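Local coordinates for protein 2-keto acid:ferredoxin oxidoreductase subunit alpha (Pyrococcus furiosus, PDB 4WBX) that probably catalyses, together with its partner subunits, the ferredoxin-linked oxidative decarboxylation of 2-oxoglutarate with coenzyme A to succinyl-CoA and carbon dioxide, at residues G18-I23 with R193-I198; G82-G87 with T112-V117; D120-G125 with Q136-Q141; E175-P180 with V271-K276. All blocks are in the same frame, centred on the assembly; numbering follows the deposited sequence.

Interaction 1 of 4, residues G18-I23 with R193-I198; sequences GEPDFI and RERVYI
Strands 19-23 and 194-198 pair antiparallel, forming a small two-stranded sheet that is separate from the mixed central sheet and rests on helices 25-36 and 160-176. Asp21 and Val196 form a hydrogen-bonded pair: Val196 N reaches Asp21 O at 2.9 Å in a nearly straight bond (172° at the hydrogen), and Asp21 N returns one to Val196 O. Ile23 and Glu194 repeat the pattern. At the other end Gly18 and Glu19 both face Ile198, a G1 beta bulge in which Glu19 N binds Ile198 O at 3.0 Å and Gly18 N adds a weak bond to the same oxygen.

The two faces differ. On the one turned to the helices, Ile23 crosses Val196 at about a right angle. Its CG1 sits in the crowded position between backbone N and carbonyl carbon (chi1 43°) and meets Val196 CG2 at 3.7 Å, while CD1 touches Ile198 CD1 at 4.0 Å. Replacing Ile23 with an alanine would probably open a gap between these two side chains and Ala28 of helix 25-36. The face bearing Phe22 is more open. Arg195 lays its CB over the Phe22 ring, 3.9 Å from the centroid, then runs on extended beside Pro20, whose CD packs on Tyr197 CD1 at 3.8 Å. Arg193 points NE at Phe22 O in a weak bond of 3.4 Å, in the guanidinium plane.

Backbone bonding thus joins the strands, while aliphatic contacts seat one face on the helices and aromatic rings and arginine chains clothe the other; Asp21, salt-bridged to Arg31, adds a charged tie to helix 25-36.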
loop_
_atom_site.group_PDB
_atom_site.type_symbol
_atom_site.label_atom_id
_atom_site.label_comp_id
_atom_site.label_asym_id
_atom_site.label_seq_id
_atom_site.Cartn_x
_atom_site.Cartn_y
_atom_site.Cartn_z
ATOM N N GLY A 18 -25.626 -14.384 29.294
ATOM C CA GLY A 18 -26.887 -14.469 30.005
ATOM C C GLY A 18 -26.863 -13.765 31.345
ATOM O O GLY A 18 -27.573 -14.172 32.259
ATOM N N GLU A 19 -26.069 -12.706 31.458
ATOM C CA GLU A 19 -25.962 -11.984 32.715
ATOM C C GLU A 19 -25.299 -10.629 32.545
ATOM O O GLU A 19 -24.485 -10.446 31.648
ATOM C CB GLU A 19 -25.177 -12.823 33.732
ATOM C CG GLU A 19 -23.725 -13.064 33.365
ATOM C CD GLU A 19 -23.128 -14.262 34.099
ATOM O OE1 GLU A 19 -23.700 -14.661 35.137
ATOM O OE2 GLU A 19 -22.109 -14.814 33.623
ATOM N N PRO A 20 -25.645 -9.673 33.414
ATOM C CA PRO A 20 -24.934 -8.394 33.446
ATOM C C PRO A 20 -23.457 -8.621 33.688
ATOM O O PRO A 20 -23.099 -9.607 34.322
ATOM C CB PRO A 20 -25.564 -7.668 34.625
ATOM C CG PRO A 20 -26.911 -8.272 34.762
ATOM C CD PRO A 20 -26.792 -9.696 34.332
ATOM N N ASP A 21 -22.618 -7.748 33.153
ATOM C CA ASP A 21 -21.198 -7.745 33.468
ATOM C C ASP A 21 -20.735 -6.309 33.268
ATOM O O ASP A 21 -21.492 -5.473 32.790
ATOM C CB ASP A 21 -20.416 -8.735 32.598
ATOM C CG ASP A 21 -18.939 -8.846 33.003
ATOM O OD1 ASP A 21 -18.421 -7.927 33.676
ATOM O OD2 ASP A 21 -18.268 -9.840 32.641
ATOM N N PHE A 22 -19.511 -6.010 33.666
ATOM C CA PHE A 22 -18.982 -4.665 33.556
ATOM C C PHE A 22 -17.743 -4.718 32.694
ATOM O O PHE A 22 -16.696 -5.207 33.133
ATOM C CB PHE A 22 -18.649 -4.079 34.933
ATOM C CG PHE A 22 -19.756 -3.241 35.533
ATOM C CD1 PHE A 22 -19.748 -1.860 35.395
ATOM C CD2 PHE A 22 -20.788 -3.832 36.257
ATOM C CE1 PHE A 22 -20.756 -1.086 35.951
ATOM C CE2 PHE A 22 -21.797 -3.061 36.823
ATOM C CZ PHE A 22 -21.784 -1.690 36.668
ATOM N N ILE A 23 -17.860 -4.224 31.464
ATOM C CA ILE A 23 -16.769 -4.344 30.505
ATOM C C ILE A 23 -16.447 -3.019 29.847
ATOM O O ILE A 23 -17.193 -2.050 29.975
ATOM C CB ILE A 23 -17.090 -5.393 29.428
ATOM C CG1 ILE A 23 -18.529 -5.257 28.965
ATOM C CG2 ILE A 23 -16.911 -6.785 30.000
ATOM C CD1 ILE A 23 -19.004 -6.435 28.143
ATOM N N ARG A 193 -15.270 1.604 31.271
ATOM C CA ARG A 193 -15.999 0.467 31.830
ATOM C C ARG A 193 -17.416 0.870 32.221
ATOM O O ARG A 193 -17.624 1.896 32.874
ATOM C CB ARG A 193 -15.262 -0.111 33.040
ATOM C CG ARG A 193 -14.939 -1.594 32.919
ATOM C CD ARG A 193 -14.432 -2.188 34.228
ATOM N NE ARG A 193 -15.541 -2.640 35.060
ATOM C CZ ARG A 193 -15.809 -2.123 36.254
ATOM N NH1 ARG A 193 -15.057 -1.131 36.727
ATOM N NH2 ARG A 193 -16.844 -2.559 36.964
ATOM N N GLU A 194 -18.383 0.064 31.788
ATOM C CA GLU A 194 -19.789 0.279 32.084
ATOM C C GLU A 194 -20.534 -1.041 32.180
ATOM O O GLU A 194 -19.959 -2.104 31.984
ATOM C CB GLU A 194 -20.455 1.114 31.009
ATOM C CG GLU A 194 -20.084 2.556 30.948
ATOM C CD GLU A 194 -20.915 3.250 29.886
ATOM O OE1 GLU A 194 -22.053 2.779 29.630
ATOM O OE2 GLU A 194 -20.439 4.246 29.299
ATOM N N ARG A 195 -21.831 -0.967 32.440
ATOM C CA ARG A 195 -22.627 -2.169 32.614
ATOM C C ARG A 195 -23.214 -2.602 31.298
ATOM O O ARG A 195 -23.882 -1.812 30.620
ATOM C CB ARG A 195 -23.754 -1.948 33.625
ATOM C CG ARG A 195 -24.737 -3.117 33.722
ATOM C CD ARG A 195 -25.954 -2.756 34.563
ATOM N NE ARG A 195 -26.776 -3.931 34.844
ATOM C CZ ARG A 195 -27.813 -4.325 34.105
ATOM N NH1 ARG A 195 -28.174 -3.631 33.031
ATOM N NH2 ARG A 195 -28.502 -5.412 34.442
ATOM N N VAL A 196 -22.971 -3.864 30.954
ATOM C CA VAL A 196 -23.522 -4.479 29.753
ATOM C C VAL A 196 -24.314 -5.729 30.125
ATOM O O VAL A 196 -23.776 -6.647 30.744
ATOM C CB VAL A 196 -22.402 -4.869 28.728
ATOM C CG1 VAL A 196 -22.942 -5.809 27.636
ATOM C CG2 VAL A 196 -21.770 -3.636 28.117
ATOM N N TYR A 197 -25.588 -5.777 29.764
ATOM C CA TYR A 197 -26.294 -7.040 29.873
ATOM C C TYR A 197 -25.998 -7.872 28.631
ATOM O O TYR A 197 -26.408 -7.515 27.527
ATOM C CB TYR A 197 -27.804 -6.840 30.044
ATOM C CG TYR A 197 -28.575 -8.153 30.130
ATOM C CD1 TYR A 197 -28.867 -8.739 31.357
ATOM C CD2 TYR A 197 -29.002 -8.810 28.981
ATOM C CE1 TYR A 197 -29.568 -9.946 31.434
ATOM C CE2 TYR A 197 -29.701 -10.010 29.050
ATOM C CZ TYR A 197 -29.981 -10.572 30.276
ATOM O OH TYR A 197 -30.674 -11.765 30.330
ATOM N N ILE A 198 -25.283 -8.974 28.808
ATOM C CA ILE A 198 -25.020 -9.899 27.712
ATOM C C ILE A 198 -26.018 -11.037 27.707
ATOM O O ILE A 198 -26.010 -11.857 28.608
ATOM C CB ILE A 198 -23.629 -10.489 27.824
ATOM C CG1 ILE A 198 -22.592 -9.370 27.784
ATOM C CG2 ILE A 198 -23.407 -11.532 26.734
ATOM C CD1 ILE A 198 -21.230 -9.797 28.258
#

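Interaction 2 of 4, residues G82-G87 with T112-V117; sequences GASWAG and TETPVV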
loop_
_atom_site.group_PDB
_atom_site.type_symbol
_atom_site.label_atom_id
_atom_site.label_comp_id
_atom_site.label_asym_id
_atom_site.label_seq_id
_atom_site.Cartn_x
_atom_site.Cartn_y
_atom_site.Cartn_z
ATOM N N GLY A 82 -11.900 -11.116 1.702
ATOM C CA GLY A 82 -11.574 -12.465 1.270
ATOM C C GLY A 82 -12.141 -13.575 2.151
ATOM O O GLY A 82 -12.659 -14.571 1.656
ATOM N N ALA A 83 -12.035 -13.436 3.467
ATOM C CA ALA A 83 -12.630 -14.450 4.323
ATOM C C ALA A 83 -14.149 -14.436 4.147
ATOM O O ALA A 83 -14.798 -15.481 4.177
ATOM C CB ALA A 83 -12.253 -14.228 5.756
ATOM N N SER A 84 -14.711 -13.252 3.935
ATOM C CA SER A 84 -16.159 -13.141 3.820
ATOM C C SER A 84 -16.634 -13.930 2.603
ATOM O O SER A 84 -17.562 -14.741 2.698
ATOM C CB SER A 84 -16.594 -11.675 3.726
ATOM O OG SER A 84 -17.996 -11.566 3.782
ATOM N N TRP A 85 -15.961 -13.715 1.478
ATOM C CA TRP A 85 -16.273 -14.423 0.239
ATOM C C TRP A 85 -16.056 -15.927 0.305
ATOM O O TRP A 85 -16.785 -16.663 -0.340
ATOM C CB TRP A 85 -15.482 -13.827 -0.924
ATOM C CG TRP A 85 -16.204 -12.645 -1.406
ATOM C CD1 TRP A 85 -15.863 -11.333 -1.236
ATOM C CD2 TRP A 85 -17.466 -12.651 -2.055
ATOM N NE1 TRP A 85 -16.829 -10.524 -1.774
ATOM C CE2 TRP A 85 -17.823 -11.317 -2.289
ATOM C CE3 TRP A 85 -18.326 -13.668 -2.484
ATOM C CZ2 TRP A 85 -19.003 -10.972 -2.920
ATOM C CZ3 TRP A 85 -19.484 -13.327 -3.102
ATOM C CH2 TRP A 85 -19.819 -11.991 -3.312
ATOM N N ALA A 86 -15.085 -16.393 1.076
ATOM C CA ALA A 86 -14.969 -17.831 1.315
ATOM C C ALA A 86 -15.966 -18.331 2.385
ATOM O O ALA A 86 -15.852 -19.466 2.853
ATOM C CB ALA A 86 -13.546 -18.188 1.714
ATOM N N GLY A 87 -16.930 -17.490 2.770
ATOM C CA GLY A 87 -17.994 -17.910 3.664
ATOM C C GLY A 87 -18.020 -17.396 5.104
ATOM O O GLY A 87 -19.059 -17.482 5.756
ATOM N N THR A 112 -19.384 -5.070 -4.734
ATOM C CA THR A 112 -19.483 -6.510 -4.720
ATOM C C THR A 112 -20.615 -6.961 -3.806
ATOM O O THR A 112 -20.900 -8.151 -3.717
ATOM C CB THR A 112 -18.144 -7.150 -4.234
ATOM O OG1 THR A 112 -17.429 -6.200 -3.429
ATOM C CG2 THR A 112 -17.224 -7.623 -5.407
ATOM N N GLU A 113 -21.249 -6.019 -3.115
ATOM C CA GLU A 113 -22.214 -6.378 -2.088
ATOM C C GLU A 113 -21.634 -7.428 -1.147
ATOM O O GLU A 113 -22.207 -8.521 -0.988
ATOM C CB GLU A 113 -23.494 -6.888 -2.730
ATOM C CG GLU A 113 -24.196 -5.835 -3.595
ATOM C CD GLU A 113 -25.478 -6.354 -4.203
ATOM O OE1 GLU A 113 -25.400 -7.074 -5.222
ATOM O OE2 GLU A 113 -26.552 -6.056 -3.642
ATOM N N THR A 114 -20.477 -7.102 -0.570
ATOM C CA THR A 114 -19.827 -7.938 0.431
ATOM C C THR A 114 -20.206 -7.595 1.866
ATOM O O THR A 114 -19.973 -6.479 2.304
ATOM C CB THR A 114 -18.317 -7.816 0.338
ATOM O OG1 THR A 114 -17.896 -8.235 -0.960
ATOM C CG2 THR A 114 -17.644 -8.686 1.411
ATOM N N PRO A 115 -20.796 -8.549 2.593
ATOM C CA PRO A 115 -20.945 -8.419 4.040
ATOM C C PRO A 115 -19.615 -8.455 4.770
ATOM O O PRO A 115 -18.863 -9.433 4.686
ATOM C CB PRO A 115 -21.800 -9.635 4.419
ATOM C CG PRO A 115 -21.747 -10.538 3.233
ATOM C CD PRO A 115 -21.646 -9.624 2.076
ATOM N N VAL A 116 -19.336 -7.372 5.477
ATOM C CA VAL A 116 -18.143 -7.245 6.291
ATOM C C VAL A 116 -18.406 -6.101 7.270
ATOM O O VAL A 116 -19.165 -5.172 6.958
ATOM C CB VAL A 116 -16.866 -6.991 5.420
ATOM C CG1 VAL A 116 -16.978 -5.677 4.654
ATOM C CG2 VAL A 116 -15.574 -7.041 6.274
ATOM N N VAL A 117 -17.815 -6.177 8.460
ATOM C CA VAL A 117 -17.971 -5.118 9.447
ATOM C C VAL A 117 -16.635 -4.405 9.712
ATOM O O VAL A 117 -15.608 -5.046 9.881
ATOM C CB VAL A 117 -18.524 -5.682 10.768
ATOM C CG1 VAL A 117 -18.534 -4.618 11.846
ATOM C CG2 VAL A 117 -19.913 -6.319 10.562
#
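Trp85, Ser84 and Thr114 carry this contact between the last turn of helix 73-85 and the chain leading into strand 116-122. Trp85 reaches across with its indole edge. NE1 donates to Thr114 OG1 at 2.7 Å; the bond is bent, with 132° at the hydrogen, and the oxygen lies 29° out of the ring plane. Further along the same edge, CZ2 comes within 3.5 Å of Thr112 O, which is in the plane of the ring. Thr114 OG1 in turn makes a weak bond of 3.2 Å to Thr112 OG1, and that hydroxyl is hydrogen-bonded to Tyr108 O. The tryptophan N-H therefore feeds a short relay of hydroxyls ending at helix 103-111, which helps fix how Thr114 is turned. The indole also packs against Arg178 of its own chain and against Ile68 of the second subunit.

Ser84 works one residue back on the helix. Its hydroxyl, anti to the backbone N (chi1 -173°), projects from the helix surface and donates to Pro115 O. The modelled separation of OG and that oxygen is very short, so its exact length is doubtful. Thr114 CG2 fills the space beside this bond, 3.7 Å from Ser84 OG, and the Pro115 ring borders it, with CG 3.9 Å from the same oxygen.

Two Schellman turns bracket the contact: Gly87, at positive phi, ends helix 73-85, and Glu113 does the same for helix 103-111. Such helix ends turning back into neighbouring parallel strands belong to an open alpha/beta domain, here that of the thiamine diphosphate-binding family.

Interaction 3 of 4, residues D120-G125 with Q136-Q141; sequences DVQRSG and QGDIMQ
Gln122 and Asp138 are joined by the one hydrogen bond between residues 120-125 and 136-141. Asp138 N donates to Gln122 OE1 at 2.8 Å, lying in the carbonyl plane of the amide, on a lone pair, with 156° at the hydrogen. The other end of that amide is held too, since NE2 donates to Thr185 O on the adjacent strand; bonds at both ends fix which way the amide is turned. Gln122 OE1 also comes 3.1 Å from Gln136 C, at the bend that precedes the helix. A leucine in place of Gln122 would probably leave Asp138 N and Thr185 O without these mates and set the bend free to shift.

Asp138 occupies the N-cap position of helix 139-144, though its carboxylate makes no capping bond. Strand 116-122, connection and helix follow one another in the alpha/beta domain of the thiamine diphosphate-binding family, and the contact is buried at the strand's C-terminal end.

Among the acidic groups, the Asp120 and Asp138 side chains cross at about a right angle, yet their carboxylate planes are only 13° apart. Asp120 OD2 is 2.8 Å from Asp138 OD2 and 3.2 Å from Asp138 CB. Asp120 extends from the strand with its carboxylate trans to the backbone N (chi1 176°), which carries OD2 to the Asp138 carboxylate. Asp138 OD1 serves a different partner, His147 of the third subunit.

Packing is slight by comparison: Gln122 CG slides past Asp138, 3.8 Å from OD2. The Gln136 amide is held elsewhere, by Thr299 O and Met351 N.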
loop_
_atom_site.group_PDB
_atom_site.type_symbol
_atom_site.label_atom_id
_atom_site.label_comp_id
_atom_site.label_asym_id
_atom_site.label_seq_id
_atom_site.Cartn_x
_atom_site.Cartn_y
_atom_site.Cartn_z
ATOM N N ASP A 120 -14.247 1.763 13.114
ATOM C CA ASP A 120 -13.344 2.914 13.134
ATOM C C ASP A 120 -13.383 3.519 14.534
ATOM O O ASP A 120 -14.375 4.113 14.948
ATOM C CB ASP A 120 -13.729 3.956 12.075
ATOM C CG ASP A 120 -12.862 5.215 12.147
ATOM O OD1 ASP A 120 -11.715 5.128 12.606
ATOM O OD2 ASP A 120 -13.324 6.302 11.746
ATOM N N VAL A 121 -12.304 3.340 15.273
ATOM C CA VAL A 121 -12.235 3.877 16.608
ATOM C C VAL A 121 -11.608 5.260 16.564
ATOM O O VAL A 121 -10.387 5.388 16.474
ATOM C CB VAL A 121 -11.425 2.982 17.533
ATOM C CG1 VAL A 121 -11.646 3.430 18.955
ATOM C CG2 VAL A 121 -11.846 1.539 17.373
ATOM N N GLN A 122 -12.445 6.290 16.635
ATOM C CA GLN A 122 -11.993 7.672 16.466
ATOM C C GLN A 122 -11.056 8.154 17.575
ATOM O O GLN A 122 -11.109 7.661 18.698
ATOM C CB GLN A 122 -13.203 8.588 16.375
ATOM C CG GLN A 122 -13.672 8.801 14.966
ATOM C CD GLN A 122 -15.100 9.312 14.880
ATOM O OE1 GLN A 122 -15.375 10.284 14.174
ATOM N NE2 GLN A 122 -16.024 8.637 15.575
ATOM N N ARG A 123 -10.213 9.138 17.266
ATOM C CA ARG A 123 -9.105 9.472 18.160
ATOM C C ARG A 123 -8.577 10.895 17.936
ATOM O O ARG A 123 -8.839 11.513 16.908
ATOM C CB ARG A 123 -7.976 8.444 17.971
ATOM C CG ARG A 123 -6.681 8.730 18.725
ATOM C CD ARG A 123 -5.429 8.302 17.946
ATOM N NE ARG A 123 -5.602 8.396 16.498
ATOM C CZ ARG A 123 -4.899 7.695 15.616
ATOM N NH1 ARG A 123 -3.973 6.836 16.012
ATOM N NH2 ARG A 123 -5.133 7.857 14.336
ATOM N N SER A 124 -7.848 11.407 18.924
ATOM C CA SER A 124 -7.160 12.687 18.838
ATOM C C SER A 124 -5.655 12.482 18.889
ATOM O O SER A 124 -5.158 11.746 19.747
ATOM C CB SER A 124 -7.604 13.598 19.981
ATOM O OG SER A 124 -6.532 14.400 20.439
ATOM N N GLY A 125 -4.929 13.132 17.983
ATOM C CA GLY A 125 -3.483 12.992 17.926
ATOM C C GLY A 125 -3.020 11.756 17.170
ATOM O O GLY A 125 -2.191 10.980 17.661
ATOM N N GLN A 136 -14.228 13.202 17.179
ATOM C CA GLN A 136 -15.355 12.813 16.344
ATOM C C GLN A 136 -15.199 13.305 14.898
ATOM O O GLN A 136 -16.196 13.627 14.232
ATOM C CB GLN A 136 -16.667 13.337 16.926
ATOM C CG GLN A 136 -17.233 12.523 18.082
ATOM C CD GLN A 136 -18.681 12.906 18.433
ATOM O OE1 GLN A 136 -19.136 14.026 18.160
ATOM N NE2 GLN A 136 -19.410 11.961 19.019
ATOM N N GLY A 137 -13.957 13.334 14.419
ATOM C CA GLY A 137 -13.653 13.837 13.093
ATOM C C GLY A 137 -13.604 12.871 11.902
ATOM O O GLY A 137 -12.960 13.198 10.896
ATOM N N ASP A 138 -14.260 11.709 12.002
ATOM C CA ASP A 138 -14.390 10.798 10.868
ATOM C C ASP A 138 -15.846 10.546 10.538
ATOM O O ASP A 138 -16.164 9.510 9.944
ATOM C CB ASP A 138 -13.723 9.430 11.121
ATOM C CG ASP A 138 -12.217 9.520 11.356
ATOM O OD1 ASP A 138 -11.610 10.593 11.122
ATOM O OD2 ASP A 138 -11.627 8.489 11.752
ATOM N N ILE A 139 -16.741 11.458 10.907
ATOM C CA ILE A 139 -18.150 11.248 10.573
ATOM C C ILE A 139 -18.398 11.347 9.065
ATOM O O ILE A 139 -19.051 10.479 8.472
ATOM C CB ILE A 139 -19.085 12.244 11.278
ATOM C CG1 ILE A 139 -18.871 12.191 12.794
ATOM C CG2 ILE A 139 -20.547 11.947 10.893
ATOM C CD1 ILE A 139 -19.357 13.430 13.508
ATOM N N MET A 140 -17.876 12.399 8.442
ATOM C CA MET A 140 -18.055 12.554 7.005
ATOM C C MET A 140 -17.267 11.497 6.219
ATOM O O MET A 140 -17.780 10.908 5.254
ATOM C CB MET A 140 -17.653 13.967 6.561
ATOM C CG MET A 140 -18.604 15.073 7.075
ATOM S SD MET A 140 -20.346 14.733 6.703
ATOM C CE MET A 140 -20.622 15.863 5.356
ATOM N N GLN A 141 -16.033 11.238 6.634
ATOM C CA GLN A 141 -15.226 10.269 5.915
ATOM C C GLN A 141 -15.881 8.905 5.980
ATOM O O GLN A 141 -15.786 8.123 5.043
ATOM C CB GLN A 141 -13.807 10.209 6.469
ATOM C CG GLN A 141 -12.919 9.201 5.767
ATOM C CD GLN A 141 -11.546 9.072 6.414
ATOM O OE1 GLN A 141 -10.512 9.095 5.731
ATOM N NE2 GLN A 141 -11.532 8.914 7.735
#

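Interaction 4 of 4, residues E175-P180 with V271-K276; sequences EKYRTP and VEKIEK
Lys273 drives its ammonium group into the turn that follows helix 160-176, and this is the close-fitting part of the contact. NZ donates to Tyr177 O at 2.8 Å, almost in line with the carbonyl (162° at the oxygen), and to Arg178 O at 3.0 Å, where it sits well above the carbonyl plane. A third tie is the salt bridge to Glu113, so the charge is gripped by two carbonyls and a carboxylate. The lysine chain sets out from the helix with CG opposite the backbone N (chi1 -165°) and bends once at chi3, which brings CD within 3.3 Å of Tyr177 O and swings NZ round to both oxygens.

Beside it the Tyr177 ring presents an edge to Lys273 O, with CD1 and CE1 each 3.4 Å away and the oxygen in the ring plane. Ile274 CD1 lies obliquely to the ring, 3.8 Å from Tyr177 CD1. The tyrosine hydroxyl points on to Asp280.

Away from this cluster the fit is looser. Thr179 CG2 comes no nearer than 4.2 Å to Ile274 CD1. Arg178, at the positive-phi position of a Schellman motif, turns its guanidinium away toward Pro115, and on the solvent side the exposed Lys176 pairs with Asp280 and does not touch residues 271-276.

The contact thus sits where helix 160-176 has ended and the chain is about to enter strand 180-186 of the central sheet, with helix 267-275 meeting this turn through Lys273 and Ile274. Ile274 continues the packing onto Ser151 and Pro330, while Val271 at the start of the segment touches Leu353 of the third subunit.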
loop_
_atom_site.group_PDB
_atom_site.type_symbol
_atom_site.label_atom_id
_atom_site.label_comp_id
_atom_site.label_asym_id
_atom_site.label_seq_id
_atom_site.Cartn_x
_atom_site.Cartn_y
_atom_site.Cartn_z
ATOM N N GLU A 175 -25.370 -8.572 6.704
ATOM C CA GLU A 175 -25.825 -9.765 6.024
ATOM C C GLU A 175 -27.113 -9.492 5.274
ATOM O O GLU A 175 -27.259 -9.858 4.109
ATOM C CB GLU A 175 -26.025 -10.903 7.028
ATOM C CG GLU A 175 -24.719 -11.469 7.565
ATOM C CD GLU A 175 -23.977 -12.326 6.538
ATOM O OE1 GLU A 175 -24.618 -12.821 5.588
ATOM O OE2 GLU A 175 -22.752 -12.520 6.687
ATOM N N LYS A 176 -28.056 -8.858 5.954
ATOM C CA LYS A 176 -29.387 -8.657 5.401
ATOM C C LYS A 176 -29.337 -7.808 4.146
ATOM O O LYS A 176 -30.008 -8.101 3.172
ATOM C CB LYS A 176 -30.304 -8.009 6.436
ATOM C CG LYS A 176 -31.670 -7.610 5.903
ATOM C CD LYS A 176 -32.548 -7.061 7.039
ATOM C CE LYS A 176 -33.890 -6.544 6.517
ATOM N NZ LYS A 176 -34.603 -5.635 7.465
ATOM N N TYR A 177 -28.526 -6.762 4.172
ATOM C CA TYR A 177 -28.438 -5.858 3.049
ATOM C C TYR A 177 -27.180 -6.121 2.258
ATOM O O TYR A 177 -26.847 -5.360 1.361
ATOM C CB TYR A 177 -28.473 -4.410 3.518
ATOM C CG TYR A 177 -29.821 -3.994 4.049
ATOM C CD1 TYR A 177 -30.631 -3.111 3.339
ATOM C CD2 TYR A 177 -30.295 -4.488 5.261
ATOM C CE1 TYR A 177 -31.875 -2.732 3.818
ATOM C CE2 TYR A 177 -31.534 -4.107 5.755
ATOM C CZ TYR A 177 -32.321 -3.229 5.031
ATOM O OH TYR A 177 -33.555 -2.858 5.525
ATOM N N ARG A 178 -26.492 -7.212 2.582
ATOM C CA ARG A 178 -25.286 -7.604 1.853
ATOM C C ARG A 178 -24.379 -6.394 1.612
ATOM O O ARG A 178 -24.062 -6.055 0.481
ATOM C CB ARG A 178 -25.659 -8.264 0.529
ATOM C CG ARG A 178 -26.411 -9.585 0.659
ATOM C CD ARG A 178 -25.457 -10.772 0.787
ATOM N NE ARG A 178 -24.416 -10.772 -0.246
ATOM C CZ ARG A 178 -23.434 -11.668 -0.331
ATOM N NH1 ARG A 178 -23.355 -12.657 0.553
ATOM N NH2 ARG A 178 -22.532 -11.569 -1.303
ATOM N N THR A 179 -23.999 -5.724 2.684
ATOM C CA THR A 179 -23.218 -4.503 2.583
ATOM C C THR A 179 -22.120 -4.456 3.655
ATOM O O THR A 179 -22.206 -5.169 4.657
ATOM C CB THR A 179 -24.110 -3.275 2.743
ATOM O OG1 THR A 179 -23.285 -2.122 2.891
ATOM C CG2 THR A 179 -24.931 -3.413 3.997
ATOM N N PRO A 180 -21.076 -3.632 3.451
ATOM C CA PRO A 180 -20.193 -3.409 4.598
ATOM C C PRO A 180 -20.930 -2.617 5.646
ATOM O O PRO A 180 -21.803 -1.840 5.266
ATOM C CB PRO A 180 -19.040 -2.582 4.023
ATOM C CG PRO A 180 -19.111 -2.767 2.569
ATOM C CD PRO A 180 -20.549 -3.011 2.227
ATOM N N VAL A 271 -27.448 1.510 -4.240
ATOM C CA VAL A 271 -27.740 2.704 -3.451
ATOM C C VAL A 271 -29.154 2.654 -2.878
ATOM O O VAL A 271 -29.414 3.121 -1.759
ATOM C CB VAL A 271 -27.555 3.984 -4.290
ATOM C CG1 VAL A 271 -28.057 5.243 -3.538
ATOM C CG2 VAL A 271 -26.099 4.128 -4.684
ATOM N N GLU A 272 -30.068 2.073 -3.645
ATOM C CA GLU A 272 -31.466 2.054 -3.247
ATOM C C GLU A 272 -31.713 1.004 -2.188
ATOM O O GLU A 272 -32.616 1.146 -1.381
ATOM C CB GLU A 272 -32.365 1.818 -4.459
ATOM C CG GLU A 272 -32.503 3.050 -5.322
ATOM C CD GLU A 272 -33.388 2.832 -6.524
ATOM O OE1 GLU A 272 -33.677 1.666 -6.876
ATOM O OE2 GLU A 272 -33.798 3.847 -7.118
ATOM N N LYS A 273 -30.902 -0.049 -2.217
ATOM C CA LYS A 273 -30.899 -1.107 -1.208
ATOM C C LYS A 273 -30.910 -0.488 0.186
ATOM O O LYS A 273 -31.729 -0.820 1.051
ATOM C CB LYS A 273 -29.666 -1.983 -1.403
ATOM C CG LYS A 273 -29.674 -3.299 -0.693
ATOM C CD LYS A 273 -28.523 -4.177 -1.184
ATOM C CE LYS A 273 -27.167 -3.465 -1.051
ATOM N NZ LYS A 273 -25.979 -4.386 -1.146
ATOM N N ILE A 274 -30.005 0.463 0.364
ATOM C CA ILE A 274 -29.837 1.129 1.625
ATOM C C ILE A 274 -30.804 2.296 1.735
ATOM O O ILE A 274 -31.628 2.327 2.656
ATOM C CB ILE A 274 -28.378 1.634 1.812
ATOM C CG1 ILE A 274 -27.384 0.482 1.668
ATOM C CG2 ILE A 274 -28.216 2.293 3.152
ATOM C CD1 ILE A 274 -27.813 -0.767 2.398
ATOM N N GLU A 275 -30.712 3.250 0.808
ATOM C CA GLU A 275 -31.415 4.534 0.968
ATOM C C GLU A 275 -32.935 4.438 0.932
ATOM O O GLU A 275 -33.622 5.305 1.475
ATOM C CB GLU A 275 -30.952 5.530 -0.088
ATOM C CG GLU A 275 -29.641 6.203 0.273
ATOM C CD GLU A 275 -29.817 7.265 1.351
ATOM O OE1 GLU A 275 -28.858 7.537 2.114
ATOM O OE2 GLU A 275 -30.919 7.844 1.414
ATOM N N LYS A 276 -33.465 3.388 0.319
ATOM C CA LYS A 276 -34.911 3.213 0.292
ATOM C C LYS A 276 -35.393 2.533 1.585
ATOM O O LYS A 276 -36.590 2.495 1.871
ATOM C CB LYS A 276 -35.331 2.435 -0.976
ATOM C CG LYS A 276 -36.409 1.360 -0.827
ATOM C CD LYS A 276 -37.018 0.987 -2.180
ATOM C CE LYS A 276 -37.910 2.103 -2.721
ATOM N NZ LYS A 276 -39.095 2.374 -1.833
#

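How the interactions relate
From the N terminus, strand 19-23 waits for its partner until residues 193-198, so interaction 1 closes a loop of 169 intervening residues. Interactions 2 and 3 are nested inside it, one after the other: residues 112-117 close the first, and strand 116-122, which both use, leads to the second, closed by residues 136-141 at the strand's far end. Interaction 4 opens within that loop too but closes beyond it, at residues 271-276, and so crosses interaction 1. Interactions 2 and 4 touch through the Glu113-Lys273 salt bridge, their centres about 14 Å apart. Together they link the peripheral two-stranded sheet, the central sheet and its flanking helices.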